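Side-chain contacts in Dna-binding protein RAP1 (Saccharomyces cerevisiae, PDB 4BJT), which binds DNA at repressor/activator sites and telomeres and, through its C-terminal domain, binds the telomere protein Rif1: residues H96-S100 with G101-P105; Q107-K110 with L111-D114; T119-K123 with N124-S128; S134-L137 with M138-P141; H185-G188 with R189-R193. All blocks are in the same frame, centred on the assembly; numbering follows the deposited sequence. Where two conformers were deposited one is given.

Contact 1: H96-S100 with G101-P105; sequences HEVIS and GDYEP
Tyr-103 folds back on Val-98, where the C-terminal end of helix 88-99 passes into the loop that leads to helix 108-119. Among the direct polar contacts, Gly-101 N donates to Val-98 O over 3.1 Å, with an N-H...O angle of 158°, and closes the turn. One step back, Ser-100 OG, turned beside its own backbone N (chi1 -69°), donates to His-96 O at 2.8 Å and meets that carbonyl from above its plane.

The phenol points its edge at the same carbonyl that Gly-101 uses, Tyr-103 CE2 standing 3.3 Å from Val-98 O, which lies close to the ring plane. The Val-98 methyl CG1 touches Tyr-103 OH at 3.8 Å.

A water donates both to Val-98 O and to Tyr-103 OH, 2.9 Å from the latter. Beyond the turn, Tyr-103 OH is hydrogen-bonded to Asp-114 of helix 108-119, and its ring packs on an apolar side chain of the bound peptide.

Val-98 O thus accepts from both an amide and a water, so this helix-terminal carbonyl is satisfied without a further helical turn, while Tyr-103 OH is tied directly to helix 108-119 and through the water to helix 88-99.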
loop_
_atom_site.group_PDB
_atom_site.type_symbol
_atom_site.label_atom_id
_atom_site.label_comp_id
_atom_site.label_asym_id
_atom_site.label_seq_id
_atom_site.Cartn_x
_atom_site.Cartn_y
_atom_site.Cartn_z
ATOM N N HIS C 96 10.099 -0.052 7.109
ATOM C CA HIS C 96 11.200 0.118 6.139
ATOM C C HIS C 96 12.169 -1.062 6.202
ATOM O O HIS C 96 12.555 -1.589 5.161
ATOM C CB HIS C 96 11.966 1.428 6.402
ATOM C CG HIS C 96 13.117 1.658 5.467
ATOM N ND1 HIS C 96 14.423 1.345 5.829
ATOM C CD2 HIS C 96 13.118 2.117 4.196
ATOM C CE1 HIS C 96 15.172 1.660 4.781
ATOM N NE2 HIS C 96 14.429 2.123 3.776
ATOM N N GLU C 97 12.561 -1.470 7.407
ATOM C CA GLU C 97 13.479 -2.600 7.611
ATOM C C GLU C 97 12.894 -3.915 7.029
ATOM O O GLU C 97 13.598 -4.628 6.295
ATOM C CB GLU C 97 13.811 -2.732 9.109
ATOM C CG GLU C 97 14.879 -3.745 9.470
ATOM C CD GLU C 97 15.115 -3.892 10.965
ATOM O OE1 GLU C 97 14.702 -2.994 11.736
ATOM O OE2 GLU C 97 15.734 -4.904 11.366
ATOM N N VAL C 98 11.593 -4.175 7.238
ATOM C CA VAL C 98 10.963 -5.390 6.701
ATOM C C VAL C 98 10.932 -5.370 5.183
ATOM O O VAL C 98 11.387 -6.327 4.538
ATOM C CB VAL C 98 9.523 -5.576 7.246
ATOM C CG1 VAL C 98 8.806 -6.733 6.531
ATOM C CG2 VAL C 98 9.536 -5.817 8.752
ATOM N N ILE C 99 10.379 -4.294 4.610
ATOM C CA ILE C 99 10.195 -4.232 3.157
ATOM C C ILE C 99 11.510 -4.071 2.391
ATOM O O ILE C 99 11.492 -4.296 1.174
ATOM C CB ILE C 99 9.137 -3.199 2.713
ATOM C CG1 ILE C 99 9.617 -1.752 2.948
ATOM C CG2 ILE C 99 7.756 -3.503 3.357
ATOM C CD1 ILE C 99 8.652 -0.742 2.586
ATOM N N SER C 100 12.639 -3.757 3.072
ATOM C CA SER C 100 13.973 -3.673 2.461
ATOM C C SER C 100 14.643 -5.062 2.360
ATOM O O SER C 100 15.737 -5.180 1.806
ATOM C CB SER C 100 14.875 -2.736 3.268
ATOM O OG SER C 100 14.423 -1.400 3.124
ATOM N N GLY C 101 14.005 -6.088 2.917
ATOM C CA GLY C 101 14.508 -7.450 2.876
ATOM C C GLY C 101 14.472 -8.044 1.483
ATOM O O GLY C 101 13.839 -7.504 0.575
ATOM N N ASP C 102 15.137 -9.176 1.326
ATOM C CA ASP C 102 15.216 -9.873 0.044
ATOM C C ASP C 102 13.961 -10.714 -0.147
ATOM O O ASP C 102 13.745 -11.665 0.610
ATOM C CB ASP C 102 16.469 -10.774 0.011
ATOM C CG ASP C 102 17.783 -10.030 0.182
ATOM O OD1 ASP C 102 17.791 -8.786 0.022
ATOM O OD2 ASP C 102 18.806 -10.691 0.477
ATOM N N TYR C 103 13.098 -10.319 -1.093
ATOM C CA TYR C 103 11.884 -11.070 -1.426
ATOM C C TYR C 103 11.870 -11.340 -2.913
ATOM O O TYR C 103 11.944 -10.400 -3.701
ATOM C CB TYR C 103 10.607 -10.306 -1.052
ATOM C CG TYR C 103 10.441 -10.127 0.439
ATOM C CD1 TYR C 103 10.111 -11.201 1.256
ATOM C CD2 TYR C 103 10.691 -8.903 1.040
ATOM C CE1 TYR C 103 10.031 -11.058 2.639
ATOM C CE2 TYR C 103 10.632 -8.751 2.421
ATOM C CZ TYR C 103 10.271 -9.821 3.218
ATOM O OH TYR C 103 10.188 -9.642 4.579
ATOM N N GLU C 104 11.749 -12.611 -3.304
ATOM C CA GLU C 104 11.621 -12.963 -4.717
ATOM C C GLU C 104 10.152 -12.679 -5.092
ATOM O O GLU C 104 9.300 -12.623 -4.198
ATOM C CB GLU C 104 11.963 -14.441 -4.962
ATOM C CG GLU C 104 13.370 -14.851 -4.552
ATOM C CD GLU C 104 14.500 -14.125 -5.259
ATOM O OE1 GLU C 104 14.318 -13.720 -6.430
ATOM O OE2 GLU C 104 15.581 -13.979 -4.643
ATOM N N PRO C 105 9.814 -12.537 -6.390
ATOM C CA PRO C 105 8.410 -12.259 -6.754
ATOM C C PRO C 105 7.373 -13.240 -6.212
ATOM O O PRO C 105 6.242 -12.830 -5.968
ATOM C CB PRO C 105 8.434 -12.265 -8.281
ATOM C CG PRO C 105 9.825 -11.927 -8.634
ATOM C CD PRO C 105 10.680 -12.557 -7.582
HETATM O O HOH W 1 12.559 -8.549 5.789
HETATM O O HOH W 2 12.571 -5.682 -0.958
#

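Contact 2: Q107-K110 with L111-D114; sequences QAEK and LVQD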
loop_
_atom_site.group_PDB
_atom_site.type_symbol
_atom_site.label_atom_id
_atom_site.label_comp_id
_atom_site.label_asym_id
_atom_site.label_seq_id
_atom_site.Cartn_x
_atom_site.Cartn_y
_atom_site.Cartn_z
ATOM N N GLN C 107 7.376 -14.648 -3.203
ATOM C CA GLN C 107 7.419 -14.723 -1.740
ATOM C C GLN C 107 6.485 -13.763 -1.007
ATOM O O GLN C 107 6.795 -13.346 0.118
ATOM C CB GLN C 107 8.866 -14.548 -1.266
ATOM C CG GLN C 107 9.761 -15.690 -1.730
ATOM C CD GLN C 107 11.116 -15.587 -1.079
ATOM O OE1 GLN C 107 11.868 -14.646 -1.338
ATOM N NE2 GLN C 107 11.444 -16.506 -0.183
ATOM N N ALA C 108 5.270 -13.536 -1.556
ATOM C CA ALA C 108 4.283 -12.709 -0.846
ATOM C C ALA C 108 3.940 -13.330 0.518
ATOM O O ALA C 108 3.831 -12.587 1.492
ATOM C CB ALA C 108 3.026 -12.528 -1.686
ATOM N N GLU C 109 3.855 -14.675 0.625
ATOM C CA GLU C 109 3.556 -15.310 1.918
ATOM C C GLU C 109 4.616 -15.029 3.018
ATOM O O GLU C 109 4.256 -14.755 4.175
ATOM C CB GLU C 109 3.325 -16.827 1.735
ATOM C CG GLU C 109 3.163 -17.622 3.023
ATOM C CD GLU C 109 2.050 -17.286 4.005
ATOM O OE1 GLU C 109 1.597 -16.119 4.047
ATOM O OE2 GLU C 109 1.668 -18.193 4.782
ATOM N N LYS C 110 5.910 -15.084 2.673
ATOM C CA LYS C 110 6.977 -14.787 3.636
ATOM C C LYS C 110 6.899 -13.308 4.074
ATOM O O LYS C 110 7.070 -13.000 5.256
ATOM C CB LYS C 110 8.347 -15.036 3.020
ATOM C CG LYS C 110 9.495 -14.917 4.021
ATOM C CD LYS C 110 10.848 -14.952 3.312
ATOM C CE LYS C 110 12.053 -15.040 4.230
ATOM N NZ LYS C 110 11.899 -14.293 5.512
ATOM N N LEU C 111 6.678 -12.414 3.110
ATOM C CA LEU C 111 6.567 -10.989 3.421
ATOM C C LEU C 111 5.422 -10.754 4.424
ATOM O O LEU C 111 5.582 -10.039 5.418
ATOM C CB LEU C 111 6.336 -10.190 2.123
ATOM C CG LEU C 111 5.958 -8.722 2.307
ATOM C CD1 LEU C 111 7.055 -7.957 3.000
ATOM C CD2 LEU C 111 5.673 -8.095 1.000
ATOM N N VAL C 112 4.246 -11.309 4.109
ATOM C CA VAL C 112 3.058 -11.188 4.944
ATOM C C VAL C 112 3.346 -11.722 6.351
ATOM O O VAL C 112 2.937 -11.101 7.345
ATOM C CB VAL C 112 1.850 -11.858 4.245
ATOM C CG1 VAL C 112 0.698 -12.119 5.188
ATOM C CG2 VAL C 112 1.391 -11.007 3.051
ATOM N N GLN C 113 4.085 -12.846 6.455
ATOM C CA GLN C 113 4.444 -13.363 7.774
ATOM C C GLN C 113 5.367 -12.413 8.534
ATOM O O GLN C 113 5.172 -12.170 9.720
ATOM C CB GLN C 113 5.099 -14.756 7.657
ATOM C CG GLN C 113 5.335 -15.440 9.003
ATOM C CD GLN C 113 4.029 -15.752 9.689
ATOM O OE1 GLN C 113 3.170 -16.425 9.127
ATOM N NE2 GLN C 113 3.806 -15.212 10.878
ATOM N N ASP C 114 6.344 -11.825 7.849
ATOM C CA ASP C 114 7.272 -10.898 8.490
ATOM C C ASP C 114 6.565 -9.591 8.908
ATOM O O ASP C 114 6.837 -9.053 9.990
ATOM C CB ASP C 114 8.449 -10.605 7.560
ATOM C CG ASP C 114 9.289 -11.831 7.208
ATOM O OD1 ASP C 114 9.195 -12.850 7.933
ATOM O OD2 ASP C 114 9.991 -11.791 6.178
HETATM O O HOH W 3 3.876 -18.134 6.822
#
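These are the N-terminal two turns of helix 108-119, with Gln-107 at the N-cap position, and they carry an i to i+4 salt bridge between Lys-110 and Asp-114 on the outer side. Regular helical bonds run from Leu-111 N to Gln-107 O and from Val-112 N to Ala-108 O; the latter, at 2.9 Å, is close to straight with an N-H...O angle of 169°. Two further bonds of the same kind join Gln-113 N to Glu-109 O and Asp-114 N to Lys-110 O.

Over this backbone the side chains sort by character. Leu-111 and Val-112 face inward: Leu-111 packs on Val-98 and Leu-130, and both reach apolar side chains of the bound peptide, while Ala-108 lies against the peptide backbone. On the polar side a water donates to Gln-113 OE1 and more weakly to Glu-109 OE2, 3.0 Å from each; Gln-113 OE1 also takes a hydrogen bond from Lys-123.

The Lys-110 chain runs extended to CE and then bends (chi4 -35°), turning its ammonium back toward the carboxylate of Asp-114. There OD2 is shared with the hydroxyl of Tyr-103. Lys-110 NZ meets Asp-114 OD2 at 3.2 Å, on the syn lone pair of that oxygen.

Contact 3: T119-K123 with N124-S128; sequences TGIRK and NFSTS
A helix N-terminus forms this local contact: Arg-122, at the N-cap position after the link from helix 108-119, receives the amide of Ser-126 as helix 123-132 begins. Ser-126 N donates to Arg-122 O at 3.0 Å, nearly straight at 170°, and Thr-127 N donates to Lys-123 O in the same way.

Side chains reinforce this turn. Thr-127 OG1 lies beside its own backbone N (chi1 -61°), which lets the hydroxyl donate to Lys-123 O at 2.8 Å. The two donors of Thr-127 come to this carbonyl from opposite faces of its plane. Ahead of the helix, Ile-121 CG2 meets Phe-125 CD2 at 3.9 Å, and both residues continue into an apolar cluster with Phe-144 of helix 140-150. In the conformer given, Ser-126 OG donates to a water that in turn donates to Ile-121 O, 2.8 Å from each oxygen. Asn-124 turns its OD1 back over the start of the helix, 3.5 Å from Arg-122 CB, and takes a weak bond from Phe-125 N.

Outside the turn, Arg-122 NE binds Thr-75 O, and Lys-123 NZ binds Gln-113 OE1, tying the helix start to its surroundings. Within it, Lys-123 O is gripped by two donors from a single residue, so that the Thr-127 hydroxyl finds its acceptor inside the same helix and supplements the backbone bond there.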
loop_
_atom_site.group_PDB
_atom_site.type_symbol
_atom_site.label_atom_id
_atom_site.label_comp_id
_atom_site.label_asym_id
_atom_site.label_seq_id
_atom_site.Cartn_x
_atom_site.Cartn_y
_atom_site.Cartn_z
ATOM N N THR C 119 5.990 -6.042 12.553
ATOM C CA THR C 119 5.256 -4.774 12.591
ATOM C C THR C 119 3.818 -4.899 13.120
ATOM O O THR C 119 3.196 -3.864 13.283
ATOM C CB THR C 119 5.274 -4.077 11.212
ATOM O OG1 THR C 119 5.001 -5.011 10.188
ATOM C CG2 THR C 119 6.596 -3.427 10.895
ATOM N N GLY C 120 3.303 -6.105 13.364
ATOM C CA GLY C 120 1.960 -6.236 13.918
ATOM C C GLY C 120 0.845 -5.902 12.954
ATOM O O GLY C 120 -0.242 -5.518 13.391
ATOM N N ILE C 121 1.067 -6.069 11.655
ATOM C CA ILE C 121 0.017 -5.866 10.655
ATOM C C ILE C 121 -0.645 -7.221 10.419
ATOM O O ILE C 121 0.058 -8.201 10.161
ATOM C CB ILE C 121 0.579 -5.298 9.348
ATOM C CG1 ILE C 121 1.366 -3.975 9.583
ATOM C CG2 ILE C 121 -0.563 -5.097 8.325
ATOM C CD1 ILE C 121 2.309 -3.660 8.458
ATOM N N ARG C 122 -1.985 -7.301 10.522
ATOM C CA ARG C 122 -2.667 -8.588 10.333
ATOM C C ARG C 122 -2.486 -9.092 8.902
ATOM O O ARG C 122 -2.459 -8.306 7.966
ATOM C CB ARG C 122 -4.141 -8.500 10.713
ATOM C CG ARG C 122 -4.314 -8.323 12.223
ATOM C CD ARG C 122 -5.762 -8.295 12.629
ATOM N NE ARG C 122 -5.930 -7.997 14.052
ATOM C CZ ARG C 122 -5.835 -8.864 15.054
ATOM N NH1 ARG C 122 -5.593 -10.153 14.812
ATOM N NH2 ARG C 122 -6.012 -8.460 16.306
ATOM N N LYS C 123 -2.360 -10.422 8.748
ATOM C CA LYS C 123 -2.066 -11.025 7.454
ATOM C C LYS C 123 -3.086 -10.727 6.363
ATOM O O LYS C 123 -2.706 -10.517 5.196
ATOM C CB LYS C 123 -1.880 -12.530 7.595
ATOM C CG LYS C 123 -0.692 -12.922 8.426
ATOM C CD LYS C 123 -0.682 -14.436 8.538
ATOM C CE LYS C 123 0.452 -14.925 9.363
ATOM N NZ LYS C 123 0.420 -16.416 9.487
ATOM N N ASN C 124 -4.353 -10.717 6.714
ATOM C CA ASN C 124 -5.402 -10.411 5.730
ATOM C C ASN C 124 -5.330 -8.936 5.286
ATOM O O ASN C 124 -5.523 -8.632 4.108
ATOM C CB ASN C 124 -6.792 -10.769 6.218
ATOM C CG ASN C 124 -7.186 -10.189 7.540
ATOM O OD1 ASN C 124 -6.352 -9.736 8.328
ATOM N ND2 ASN C 124 -8.464 -10.265 7.850
ATOM N N PHE C 125 -4.947 -8.032 6.200
ATOM C CA PHE C 125 -4.765 -6.632 5.831
ATOM C C PHE C 125 -3.540 -6.451 4.930
ATOM O O PHE C 125 -3.648 -5.806 3.885
ATOM C CB PHE C 125 -4.661 -5.770 7.094
ATOM C CG PHE C 125 -4.620 -4.276 6.888
ATOM C CD1 PHE C 125 -5.320 -3.677 5.849
ATOM C CD2 PHE C 125 -4.026 -3.453 7.830
ATOM C CE1 PHE C 125 -5.344 -2.299 5.708
ATOM C CE2 PHE C 125 -4.061 -2.070 7.693
ATOM C CZ PHE C 125 -4.694 -1.504 6.624
ATOM N N SER C 126 -2.364 -7.036 5.281
ATOM C CA SER C 126 -1.173 -6.963 4.424
ATOM C C SER C 126 -1.463 -7.503 3.015
ATOM O O SER C 126 -1.022 -6.935 2.015
ATOM C CB SER C 126 -0.026 -7.771 5.016
ATOM O OG SER C 126 0.462 -7.100 6.155
ATOM N N THR C 127 -2.223 -8.608 2.954
ATOM C CA THR C 127 -2.574 -9.216 1.662
ATOM C C THR C 127 -3.423 -8.257 0.839
ATOM O O THR C 127 -3.163 -8.090 -0.369
ATOM C CB THR C 127 -3.292 -10.562 1.881
ATOM O OG1 THR C 127 -2.381 -11.407 2.564
ATOM C CG2 THR C 127 -3.721 -11.219 0.563
ATOM N N SER C 128 -4.421 -7.627 1.474
ATOM C CA SER C 128 -5.293 -6.673 0.791
ATOM C C SER C 128 -4.483 -5.459 0.312
ATOM O O SER C 128 -4.681 -4.972 -0.819
ATOM C CB SER C 128 -6.418 -6.202 1.701
ATOM O OG SER C 128 -7.322 -7.270 1.947
HETATM O O HOH W 4 0.884 -9.299 7.754
#

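Contact 4: S134-L137 with M138-P141; sequences SGDL and MVFP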
loop_
_atom_site.group_PDB
_atom_site.type_symbol
_atom_site.label_atom_id
_atom_site.label_comp_id
_atom_site.label_asym_id
_atom_site.label_seq_id
_atom_site.Cartn_x
_atom_site.Cartn_y
_atom_site.Cartn_z
ATOM N N SER C 134 -0.684 -3.513 -6.465
ATOM C CA SER C 134 -0.202 -4.321 -7.609
ATOM C C SER C 134 1.174 -4.955 -7.282
ATOM O O SER C 134 2.013 -5.097 -8.171
ATOM C CB SER C 134 -0.124 -3.492 -8.895
ATOM O OG SER C 134 -1.359 -2.891 -9.228
ATOM N N GLY C 135 1.385 -5.294 -6.010
ATOM C CA GLY C 135 2.613 -5.915 -5.528
ATOM C C GLY C 135 3.835 -5.022 -5.429
ATOM O O GLY C 135 4.932 -5.538 -5.232
ATOM N N ASP C 136 3.671 -3.684 -5.519
ATOM C CA ASP C 136 4.814 -2.764 -5.498
ATOM C C ASP C 136 5.140 -2.437 -4.062
ATOM O O ASP C 136 4.515 -1.549 -3.455
ATOM C CB ASP C 136 4.507 -1.507 -6.298
ATOM C CG ASP C 136 5.725 -0.606 -6.492
ATOM O OD1 ASP C 136 6.757 -0.847 -5.831
ATOM O OD2 ASP C 136 5.647 0.337 -7.303
ATOM N N LEU C 137 6.120 -3.154 -3.499
ATOM C CA LEU C 137 6.501 -2.995 -2.085
ATOM C C LEU C 137 6.922 -1.597 -1.726
ATOM O O LEU C 137 6.755 -1.210 -0.562
ATOM C CB LEU C 137 7.665 -3.914 -1.680
ATOM C CG LEU C 137 7.517 -5.398 -1.821
ATOM C CD1 LEU C 137 8.574 -6.095 -1.002
ATOM C CD2 LEU C 137 6.159 -5.864 -1.432
ATOM N N MET C 138 7.455 -0.838 -2.685
ATOM C CA MET C 138 7.923 0.532 -2.438
ATOM C C MET C 138 6.797 1.489 -2.068
ATOM O O MET C 138 7.093 2.573 -1.566
ATOM C CB MET C 138 8.678 1.081 -3.667
ATOM C CG MET C 138 9.912 0.268 -4.054
ATOM S SD MET C 138 11.299 0.404 -2.885
ATOM C CE MET C 138 10.863 -0.890 -1.623
ATOM N N VAL C 139 5.528 1.128 -2.348
ATOM C CA VAL C 139 4.374 1.968 -2.042
ATOM C C VAL C 139 3.776 1.590 -0.644
ATOM O O VAL C 139 2.875 2.276 -0.171
ATOM C CB VAL C 139 3.365 1.903 -3.223
ATOM C CG1 VAL C 139 2.217 2.877 -3.029
ATOM C CG2 VAL C 139 4.062 2.196 -4.559
ATOM N N PHE C 140 4.290 0.541 0.058
ATOM C CA PHE C 140 3.768 0.189 1.404
ATOM C C PHE C 140 3.855 1.339 2.379
ATOM O O PHE C 140 2.878 1.662 3.067
ATOM C CB PHE C 140 4.507 -1.006 2.012
ATOM C CG PHE C 140 3.665 -2.230 2.129
ATOM C CD1 PHE C 140 2.772 -2.367 3.157
ATOM C CD2 PHE C 140 3.767 -3.245 1.208
ATOM C CE1 PHE C 140 1.993 -3.520 3.285
ATOM C CE2 PHE C 140 2.963 -4.370 1.311
ATOM C CZ PHE C 140 2.105 -4.511 2.372
ATOM N N PRO C 141 5.014 2.010 2.508
ATOM C CA PRO C 141 5.081 3.129 3.468
ATOM C C PRO C 141 4.085 4.242 3.153
ATOM O O PRO C 141 3.415 4.774 4.036
ATOM C CB PRO C 141 6.537 3.583 3.377
ATOM C CG PRO C 141 7.264 2.357 2.931
ATOM C CD PRO C 141 6.326 1.756 1.906
#
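Asp-136 stands crosswise to the two side chains it meets: its side chain crosses those of Met-138 and Val-139 at about a right angle. With CG anti to the backbone N (chi1 -171°), the acid group swings over the chain that follows. Met-138 N donates to Asp-136 OD1 at 3.2 Å, reaching that oxygen from above the carboxylate plane, and Met-138 CB lies 3.5 Å from Asp-136 OD1. The other oxygen, Asp-136 OD2, rests against a methyl, 3.7 Å from Val-139 CG2. In this way a single carboxylate combines a polar grip on one residue with packing on the next.

Leu-137 and Phe-140 form the second pair. Their apolar ends are only loosely apposed, Leu-137 CD2 to Phe-140 CD2 being 4.4 Å, and Leu-137 O lies at the edge of the phenyl ring, near its plane. Both side chains enter the interior, where each packs on Leu-130 of helix 123-132; Leu-137 also touches Leu-111, and Phe-140 touches Leu-115.

Two backbone bonds span three residues each, Val-139 N to Asp-136 O at 3.1 Å and Phe-140 N to Leu-137 O, both donors standing well above the carbonyl planes. Asp-136 packs on an aromatic side chain of the bound peptide, while Gly-135 and Leu-137 make backbone hydrogen bonds to the peptide.

Asp-136 OD1 with Met-138 N makes an Asx turn, and the two i+3 to i backbone bonds are successive tight turns. Together they follow the Schellman motif at Ser-134 that ends helix 123-132, and they lead into helix 140-150.

Contact 5: H185-G188 with R189-R193; sequences HGTG and RMEMR
With CG beside its backbone N (chi1 -68°) and the chain stretched from CG to NE, Arg-189 runs back along the end of the preceding helix to the carbonyl of His-185. There Arg-189 NH1 donates to His-185 O at 2.9 Å with an N-H...O angle of 149°; the donor stands above the carbonyl plane, and the oxygen is tilted slightly from the guanidinium plane. The aliphatic part of the chain follows the same oxygen, Arg-189 CG coming within 3.3 Å of His-185 O. His-185 CB and Arg-189 CB lie 4.0 Å apart.

A water is the second partner of that carbonyl: it donates to His-185 O and accepts from Arg-189 N, 2.9 Å from each. Between these residues Gly-186 has positive phi (89°), which favours glycine, and occupies the N-cap position of helix 187-198. Its carbonyl oxygen, Gly-186 O, receives Met-190 N at 3.1 Å, and the regular bonds Glu-191 N to Thr-187 O and Met-192 N to Gly-188 O follow.

Arg-189 NH1 also forms a salt bridge with Glu-55, and the His-185 ring stacks on Trp-162 while its nitrogens bind Gly-160 and Asp-166. One guanidinium nitrogen thus serves a carboxylate and a helix-terminal carbonyl together, so that the junction between helices 175-185 and 187-198 at Gly-186 is bridged by the arginine and the water.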
loop_
_atom_site.group_PDB
_atom_site.type_symbol
_atom_site.label_atom_id
_atom_site.label_comp_id
_atom_site.label_asym_id
_atom_site.label_seq_id
_atom_site.Cartn_x
_atom_site.Cartn_y
_atom_site.Cartn_z
ATOM N N HIS C 185 -2.318 7.513 -11.513
ATOM C CA HIS C 185 -1.349 6.421 -11.383
ATOM C C HIS C 185 -0.232 6.381 -12.412
ATOM O O HIS C 185 0.780 5.737 -12.156
ATOM C CB HIS C 185 -2.104 5.094 -11.426
ATOM C CG HIS C 185 -3.026 4.890 -10.264
ATOM N ND1 HIS C 185 -2.562 4.933 -8.963
ATOM C CD2 HIS C 185 -4.348 4.615 -10.245
ATOM C CE1 HIS C 185 -3.625 4.722 -8.200
ATOM N NE2 HIS C 185 -4.708 4.486 -8.939
ATOM N N GLY C 186 -0.462 6.978 -13.573
ATOM C CA GLY C 186 0.446 6.928 -14.702
ATOM C C GLY C 186 0.180 5.743 -15.609
ATOM O O GLY C 186 -0.505 4.780 -15.242
ATOM N N THR C 187 0.747 5.821 -16.811
ATOM C CA THR C 187 0.578 4.791 -17.820
ATOM C C THR C 187 1.167 3.451 -17.425
ATOM O O THR C 187 0.534 2.415 -17.649
ATOM C CB THR C 187 1.239 5.247 -19.121
ATOM O OG1 THR C 187 0.837 6.591 -19.383
ATOM C CG2 THR C 187 0.889 4.351 -20.284
ATOM N N GLY C 188 2.376 3.473 -16.878
ATOM C CA GLY C 188 3.061 2.246 -16.484
ATOM C C GLY C 188 2.265 1.440 -15.487
ATOM O O GLY C 188 2.079 0.230 -15.648
ATOM N N ARG C 189 1.757 2.113 -14.442
ATOM C CA ARG C 189 0.922 1.413 -13.447
ATOM C C ARG C 189 -0.389 0.926 -14.051
ATOM O O ARG C 189 -0.873 -0.154 -13.686
ATOM C CB ARG C 189 0.591 2.324 -12.258
ATOM C CG ARG C 189 1.787 2.667 -11.408
ATOM C CD ARG C 189 1.334 3.116 -10.043
ATOM N NE ARG C 189 2.433 3.527 -9.174
ATOM C CZ ARG C 189 2.852 4.786 -8.982
ATOM N NH1 ARG C 189 2.273 5.800 -9.629
ATOM N NH2 ARG C 189 3.844 5.038 -8.131
ATOM N N MET C 190 -0.991 1.740 -14.924
ATOM C CA MET C 190 -2.241 1.353 -15.576
ATOM C C MET C 190 -2.052 0.095 -16.423
ATOM O O MET C 190 -2.862 -0.835 -16.315
ATOM C CB MET C 190 -2.865 2.475 -16.377
ATOM C CG MET C 190 -4.179 2.035 -16.961
ATOM S SD MET C 190 -5.060 3.264 -17.875
ATOM C CE MET C 190 -4.035 3.346 -19.382
ATOM N N GLU C 191 -0.944 0.014 -17.158
ATOM C CA GLU C 191 -0.660 -1.172 -17.964
ATOM C C GLU C 191 -0.429 -2.387 -17.055
ATOM O O GLU C 191 -0.926 -3.484 -17.366
ATOM C CB GLU C 191 0.523 -0.941 -18.895
ATOM C CG GLU C 191 0.207 0.046 -20.001
ATOM C CD GLU C 191 -0.930 -0.305 -20.948
ATOM O OE1 GLU C 191 -1.263 -1.506 -21.074
ATOM O OE2 GLU C 191 -1.485 0.630 -21.571
ATOM N N MET C 192 0.288 -2.210 -15.925
ATOM C CA MET C 192 0.492 -3.335 -15.014
ATOM C C MET C 192 -0.855 -3.829 -14.464
ATOM O O MET C 192 -1.100 -5.044 -14.390
ATOM C CB MET C 192 1.422 -2.982 -13.856
ATOM C CG MET C 192 1.699 -4.199 -12.983
ATOM S SD MET C 192 2.817 -3.894 -11.616
ATOM C CE MET C 192 4.341 -4.156 -12.410
ATOM N N ARG C 193 -1.726 -2.894 -14.076
ATOM C CA ARG C 193 -3.033 -3.236 -13.507
ATOM C C ARG C 193 -3.894 -4.020 -14.517
ATOM O O ARG C 193 -4.545 -5.028 -14.175
ATOM C CB ARG C 193 -3.760 -1.957 -13.035
ATOM C CG ARG C 193 -4.893 -2.239 -12.053
ATOM C CD ARG C 193 -4.360 -2.542 -10.665
ATOM N NE ARG C 193 -5.410 -2.742 -9.671
ATOM C CZ ARG C 193 -5.215 -3.307 -8.480
ATOM N NH1 ARG C 193 -3.992 -3.673 -8.100
ATOM N NH2 ARG C 193 -6.241 -3.503 -7.649
HETATM O O HOH W 5 2.934 4.732 -13.872
#

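Overall arrangement
The five contacts follow one another along an all-helical chain, each at a helix end or start. Contacts 1 to 4 cluster about helices 88-99, 108-119, 123-132 and 140-150. Contacts 1 and 2 have centres 9 Å apart and meet through Tyr-103 and Asp-114; contacts 2 and 3, about 10 Å apart, through Gln-113 and Lys-123. Contact 4 touches all three, with Leu-137 reaching Leu-111 and Tyr-103. Contact 5, its centre about 24 Å from those of contacts 2 and 3, lies on helix 187-198, near the C-terminal end of the chain, where Arg-193 bonds to Ser-134 of contact 4. All five come within reach of the bound peptide, consistent with a Rif1 site assembled from several helix junctions.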